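Long-range contacts in dehydrogenase (Sinorhizobium meliloti, PDB 3UOE), which probably works as an oxidoreductase of the malate/L-lactate dehydrogenase (LDH2/MDH2) family, with a substrate not established here: residues M160-A165 with A255-V260; G265-P270 with P281-D286. One frame throughout, in Å; residues are numbered along the deposited sequence.

Contact 1: M160-A165 with A255-V260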
loop_
_atom_site.group_PDB
_atom_site.type_symbol
_atom_site.label_atom_id
_atom_site.label_comp_id
_atom_site.label_asym_id
_atom_site.label_seq_id
_atom_site.Cartn_x
_atom_site.Cartn_y
_atom_site.Cartn_z
HETATM N N MSE A 160 -5.245 7.648 0.972
HETATM C CA MSE A 160 -5.793 6.966 -0.201
HETATM C C MSE A 160 -6.993 7.727 -0.724
HETATM O O MSE A 160 -7.710 8.385 0.034
HETATM C CB MSE A 160 -6.254 5.550 0.146
HETATM C CG MSE A 160 -5.157 4.519 0.191
HETATM SE SE MSE A 160 -5.698 2.962 1.262
HETATM C CE MSE A 160 -7.462 2.631 0.509
ATOM N N SER A 161 -7.219 7.621 -2.026
ATOM C CA SER A 161 -8.370 8.245 -2.651
ATOM C C SER A 161 -8.699 7.409 -3.870
ATOM O O SER A 161 -7.796 6.876 -4.526
ATOM C CB SER A 161 -8.032 9.681 -3.066
ATOM O OG SER A 161 -9.188 10.414 -3.456
ATOM N N THR A 162 -9.987 7.275 -4.162
ATOM C CA THR A 162 -10.429 6.568 -5.354
ATOM C C THR A 162 -10.919 7.539 -6.433
ATOM O O THR A 162 -10.839 8.764 -6.268
ATOM C CB THR A 162 -11.524 5.546 -5.022
ATOM O OG1 THR A 162 -12.645 6.215 -4.425
ATOM C CG2 THR A 162 -10.981 4.469 -4.079
ATOM N N SER A 163 -11.434 6.994 -7.532
ATOM C CA SER A 163 -11.788 7.817 -8.690
ATOM C C SER A 163 -12.798 7.138 -9.603
ATOM O O SER A 163 -13.274 6.054 -9.301
ATOM C CB SER A 163 -10.530 8.106 -9.508
ATOM O OG SER A 163 -10.187 6.966 -10.268
ATOM N N GLU A 164 -13.117 7.797 -10.716
ATOM C CA GLU A 164 -13.853 7.181 -11.808
ATOM C C GLU A 164 -13.103 5.933 -12.257
ATOM O O GLU A 164 -11.869 5.888 -12.211
ATOM C CB GLU A 164 -13.960 8.129 -13.011
ATOM C CG GLU A 164 -15.009 9.235 -12.910
ATOM C CD GLU A 164 -14.489 10.485 -12.216
ATOM O OE1 GLU A 164 -13.478 10.395 -11.477
ATOM O OE2 GLU A 164 -15.096 11.567 -12.417
ATOM N N ALA A 165 -13.850 4.927 -12.694
ATOM C CA ALA A 165 -13.262 3.727 -13.265
ATOM C C ALA A 165 -12.437 4.098 -14.496
ATOM O O ALA A 165 -12.986 4.477 -15.529
ATOM C CB ALA A 165 -14.365 2.732 -13.634
ATOM N N ALA A 255 -7.219 -3.538 -3.783
ATOM C CA ALA A 255 -7.274 -3.438 -2.330
ATOM C C ALA A 255 -7.728 -2.034 -1.941
ATOM O O ALA A 255 -8.668 -1.866 -1.167
ATOM C CB ALA A 255 -5.919 -3.760 -1.702
ATOM N N ILE A 256 -7.063 -1.027 -2.499
ATOM C CA ILE A 256 -7.397 0.356 -2.202
ATOM C C ILE A 256 -8.870 0.624 -2.493
ATOM O O ILE A 256 -9.593 1.179 -1.656
ATOM C CB ILE A 256 -6.493 1.327 -2.981
ATOM C CG1 ILE A 256 -5.048 1.184 -2.498
ATOM C CG2 ILE A 256 -6.969 2.766 -2.822
ATOM C CD1 ILE A 256 -4.030 1.864 -3.357
ATOM N N GLU A 257 -9.316 0.202 -3.671
ATOM C CA GLU A 257 -10.709 0.359 -4.081
ATOM C C GLU A 257 -11.654 -0.143 -2.991
ATOM O O GLU A 257 -12.599 0.540 -2.595
ATOM C CB GLU A 257 -10.955 -0.437 -5.370
ATOM C CG GLU A 257 -12.321 -0.213 -5.992
ATOM C CD GLU A 257 -12.366 1.082 -6.778
ATOM O OE1 GLU A 257 -11.438 1.301 -7.592
ATOM O OE2 GLU A 257 -13.312 1.884 -6.573
ATOM N N LEU A 258 -11.381 -1.350 -2.512
ATOM C CA LEU A 258 -12.264 -2.042 -1.580
ATOM C C LEU A 258 -12.204 -1.416 -0.195
ATOM O O LEU A 258 -13.232 -1.235 0.443
ATOM C CB LEU A 258 -11.892 -3.529 -1.506
ATOM C CG LEU A 258 -11.884 -4.268 -2.850
ATOM C CD1 LEU A 258 -11.163 -5.610 -2.750
ATOM C CD2 LEU A 258 -13.307 -4.452 -3.370
ATOM N N LEU A 259 -10.997 -1.088 0.269
ATOM C CA LEU A 259 -10.850 -0.430 1.559
ATOM C C LEU A 259 -11.588 0.905 1.567
ATOM O O LEU A 259 -12.344 1.202 2.495
ATOM C CB LEU A 259 -9.374 -0.226 1.918
ATOM C CG LEU A 259 -8.549 -1.490 2.175
ATOM C CD1 LEU A 259 -7.062 -1.199 2.030
ATOM C CD2 LEU A 259 -8.855 -2.054 3.554
ATOM N N VAL A 260 -11.395 1.707 0.528
ATOM C CA VAL A 260 -12.042 3.016 0.501
ATOM C C VAL A 260 -13.574 2.901 0.562
ATOM O O VAL A 260 -14.212 3.531 1.404
ATOM C CB VAL A 260 -11.601 3.859 -0.705
ATOM C CG1 VAL A 260 -12.369 5.163 -0.736
ATOM C CG2 VAL A 260 -10.116 4.140 -0.620
#
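Met160, a selenomethionine on strand 156-161, pushes its terminal methyl between Ile256, Leu259 and Val260 of helix 246-264. Its CG stands anti to the carbonyl carbon (chi1 -81°), the next bond is extended, and a bend at chi3 (48°) turns CE onto the helix. There CE meets Val260 CG2 at 3.3 Å, Ile256 CG2 at 3.4 Å and Leu259 CB at 3.7 Å. The first two are tight; CE also lies 3.4 Å from Ile256 O, a carbonyl that already accepts the helical bond from Val260 N. Met160 crosses Ile256 at a slant but runs past Val260 in the opposite direction. Just beyond the strand end, Thr162 meets Val260 tip to tip: CG2 approaches Val260 CB at 3.5 Å, with both valine methyls close by. Thr162 OG1 sits between the backbone N and the carbonyl carbon (chi1 59°) and is hydrogen-bonded to Gly285 N, leaving the methyl to face the helix. Replacing Val260 by alanine would probably remove the methyl that Met160 CE and Thr162 CG2 share and leave a gap beside them. Glu257 turns its carboxylate to Ala269 N, Gly178 N and Asn180 ND2. With no hydrogen bond between strand and helix, this buried helix-on-sheet packing depends on the fit of methyl groups, while residues outside the two segments satisfy the polar groups of Thr162 and Glu257.

Contact 2: G265-P270 with P281-D286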
loop_
_atom_site.group_PDB
_atom_site.type_symbol
_atom_site.label_atom_id
_atom_site.label_comp_id
_atom_site.label_asym_id
_atom_site.label_seq_id
_atom_site.Cartn_x
_atom_site.Cartn_y
_atom_site.Cartn_z
ATOM N N GLY A 265 -17.623 4.448 2.655
ATOM C CA GLY A 265 -18.988 4.295 2.184
ATOM C C GLY A 265 -19.213 5.129 0.936
ATOM O O GLY A 265 -20.286 5.676 0.713
ATOM N N SER A 266 -18.174 5.245 0.122
ATOM C CA SER A 266 -18.283 5.907 -1.164
ATOM C C SER A 266 -18.643 4.833 -2.182
ATOM O O SER A 266 -18.732 3.657 -1.838
ATOM C CB SER A 266 -16.946 6.544 -1.526
ATOM O OG SER A 266 -15.880 5.630 -1.292
ATOM N N ASN A 267 -18.830 5.223 -3.435
ATOM C CA ASN A 267 -19.149 4.258 -4.479
ATOM C C ASN A 267 -17.929 3.584 -5.098
ATOM O O ASN A 267 -16.843 4.176 -5.177
ATOM C CB ASN A 267 -20.012 4.920 -5.552
ATOM C CG ASN A 267 -21.408 5.225 -5.051
ATOM O OD1 ASN A 267 -21.726 6.357 -4.721
ATOM N ND2 ASN A 267 -22.230 4.200 -4.947
ATOM N N LEU A 268 -18.112 2.338 -5.521
ATOM C CA LEU A 268 -17.095 1.637 -6.296
ATOM C C LEU A 268 -16.880 2.318 -7.655
ATOM O O LEU A 268 -17.824 2.872 -8.238
ATOM C CB LEU A 268 -17.487 0.175 -6.493
ATOM C CG LEU A 268 -17.354 -0.813 -5.320
ATOM C CD1 LEU A 268 -16.001 -0.710 -4.618
ATOM C CD2 LEU A 268 -18.506 -0.648 -4.339
ATOM N N ALA A 269 -15.645 2.255 -8.153
ATOM C CA ALA A 269 -15.236 2.965 -9.372
ATOM C C ALA A 269 -16.268 3.042 -10.491
ATOM O O ALA A 269 -16.537 4.133 -10.990
ATOM C CB ALA A 269 -13.897 2.422 -9.916
ATOM N N PRO A 270 -16.836 1.891 -10.906
ATOM C CA PRO A 270 -17.765 1.943 -12.047
ATOM C C PRO A 270 -18.939 2.915 -11.826
ATOM O O PRO A 270 -19.517 3.399 -12.796
ATOM C CB PRO A 270 -18.281 0.494 -12.153
ATOM C CG PRO A 270 -17.210 -0.344 -11.517
ATOM C CD PRO A 270 -16.688 0.519 -10.383
ATOM N N PRO A 281 -22.564 14.527 -8.746
ATOM C CA PRO A 281 -21.964 14.580 -7.406
ATOM C C PRO A 281 -20.628 13.838 -7.398
ATOM O O PRO A 281 -20.512 12.797 -8.021
ATOM C CB PRO A 281 -22.991 13.840 -6.529
ATOM C CG PRO A 281 -24.308 14.008 -7.256
ATOM C CD PRO A 281 -23.950 14.018 -8.727
ATOM N N ALA A 282 -19.624 14.378 -6.720
ATOM C CA ALA A 282 -18.400 13.622 -6.496
ATOM C C ALA A 282 -18.712 12.521 -5.476
ATOM O O ALA A 282 -19.106 12.816 -4.354
ATOM C CB ALA A 282 -17.302 14.538 -6.008
ATOM N N ASN A 283 -18.584 11.258 -5.875
ATOM C CA ASN A 283 -18.988 10.145 -5.004
ATOM C C ASN A 283 -17.890 9.097 -4.795
ATOM O O ASN A 283 -18.171 7.930 -4.515
ATOM C CB ASN A 283 -20.264 9.474 -5.529
ATOM C CG ASN A 283 -20.091 8.919 -6.929
ATOM O OD1 ASN A 283 -19.147 9.269 -7.626
ATOM N ND2 ASN A 283 -20.995 8.036 -7.341
ATOM N N LYS A 284 -16.641 9.527 -4.960
ATOM C CA LYS A 284 -15.480 8.714 -4.633
ATOM C C LYS A 284 -15.209 8.841 -3.123
ATOM O O LYS A 284 -15.903 9.594 -2.423
ATOM C CB LYS A 284 -14.268 9.154 -5.474
ATOM C CG LYS A 284 -13.340 10.161 -4.812
ATOM C CD LYS A 284 -13.995 11.482 -4.549
ATOM C CE LYS A 284 -13.314 12.215 -3.381
ATOM N NZ LYS A 284 -12.275 13.145 -3.841
ATOM N N GLY A 285 -14.231 8.099 -2.615
ATOM C CA GLY A 285 -13.908 8.153 -1.199
ATOM C C GLY A 285 -12.434 8.417 -0.953
ATOM O O GLY A 285 -11.617 8.318 -1.867
ATOM N N ASP A 286 -12.101 8.761 0.290
ATOM C CA ASP A 286 -10.722 9.006 0.706
ATOM C C ASP A 286 -10.544 8.484 2.118
ATOM O O ASP A 286 -11.473 8.517 2.917
ATOM C CB ASP A 286 -10.374 10.496 0.685
ATOM C CG ASP A 286 -11.188 11.273 -0.333
ATOM O OD1 ASP A 286 -12.349 11.610 -0.021
ATOM O OD2 ASP A 286 -10.672 11.537 -1.441
#
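Asn267 and Asn283 meet through both backbone and side chain. Asn267 N donates to Asn283 O at 3.0 Å, a fairly straight bond (163°) whose donor lies nearly in line with the acceptor's C=O. Followed outward, the Asn267 side chain, its CG set anti to the carbonyl carbon and beside the backbone N, stays close to its partner: CB lies 3.7 Å from Asn283 O and equally near Asn283 ND2, and CG comes a little closer to that same nitrogen. At the tip, OD1 receives a weak bond from Asn283 ND2 (3.2 Å, bent to 129°) and also rests 3.5 Å from Asn283 CB. The two side chains cross at roughly a right angle, their amide planes 50° apart. Asn283 has further grips on the intervening loop, since its OD1 accepts from Asn273 N and its ND2 also donates to Asp271 O; these bonds probably hold its amide from turning. The contact closes the connection from helix 246-264 to strand 285-291, an inner strand of the seven-stranded mixed sheet: Gly265 leaves the helix with positive phi, and the chain returns beside the loop's beginning to enter the strand. Here Ser266 lies against the backbone of the incoming chain, CB 3.3 Å from Lys284 C and OG 3.2 Å from Gly285 CA. Gly285 leaves room for that hydroxyl, for a CB there would run into it. Lys284 starts away from the 265-270 segment; its NZ is bonded to Asn138 O and weakly to Asp286 OD2, at 3.3 Å, as part of a salt bridge.

How the contacts relate
Contact 1 is wholly buried and apolar; contact 2, partly buried and nearer the surface, is made by backbone and amide groups. They share a neighbourhood rather than the same pair of elements: contact 1 lays helix 246-264 on strand 156-161, while contact 2 ties the loop leaving that helix to the start of strand 285-291, the neighbour of 156-161 in the mixed sheet. Their centres are 8 Å apart, and they touch directly: Ser161 OG and Asp286 OD2 are hydrogen-bonded at 2.7 Å, and Thr162 O packs on Lys284 CG at 3.2 Å. Val260 CG1 also packs on Gly285. Tyr306 of the second subunit packs on Glu257 of contact 1 and on Leu268 and Pro270 of the 265-270 segment.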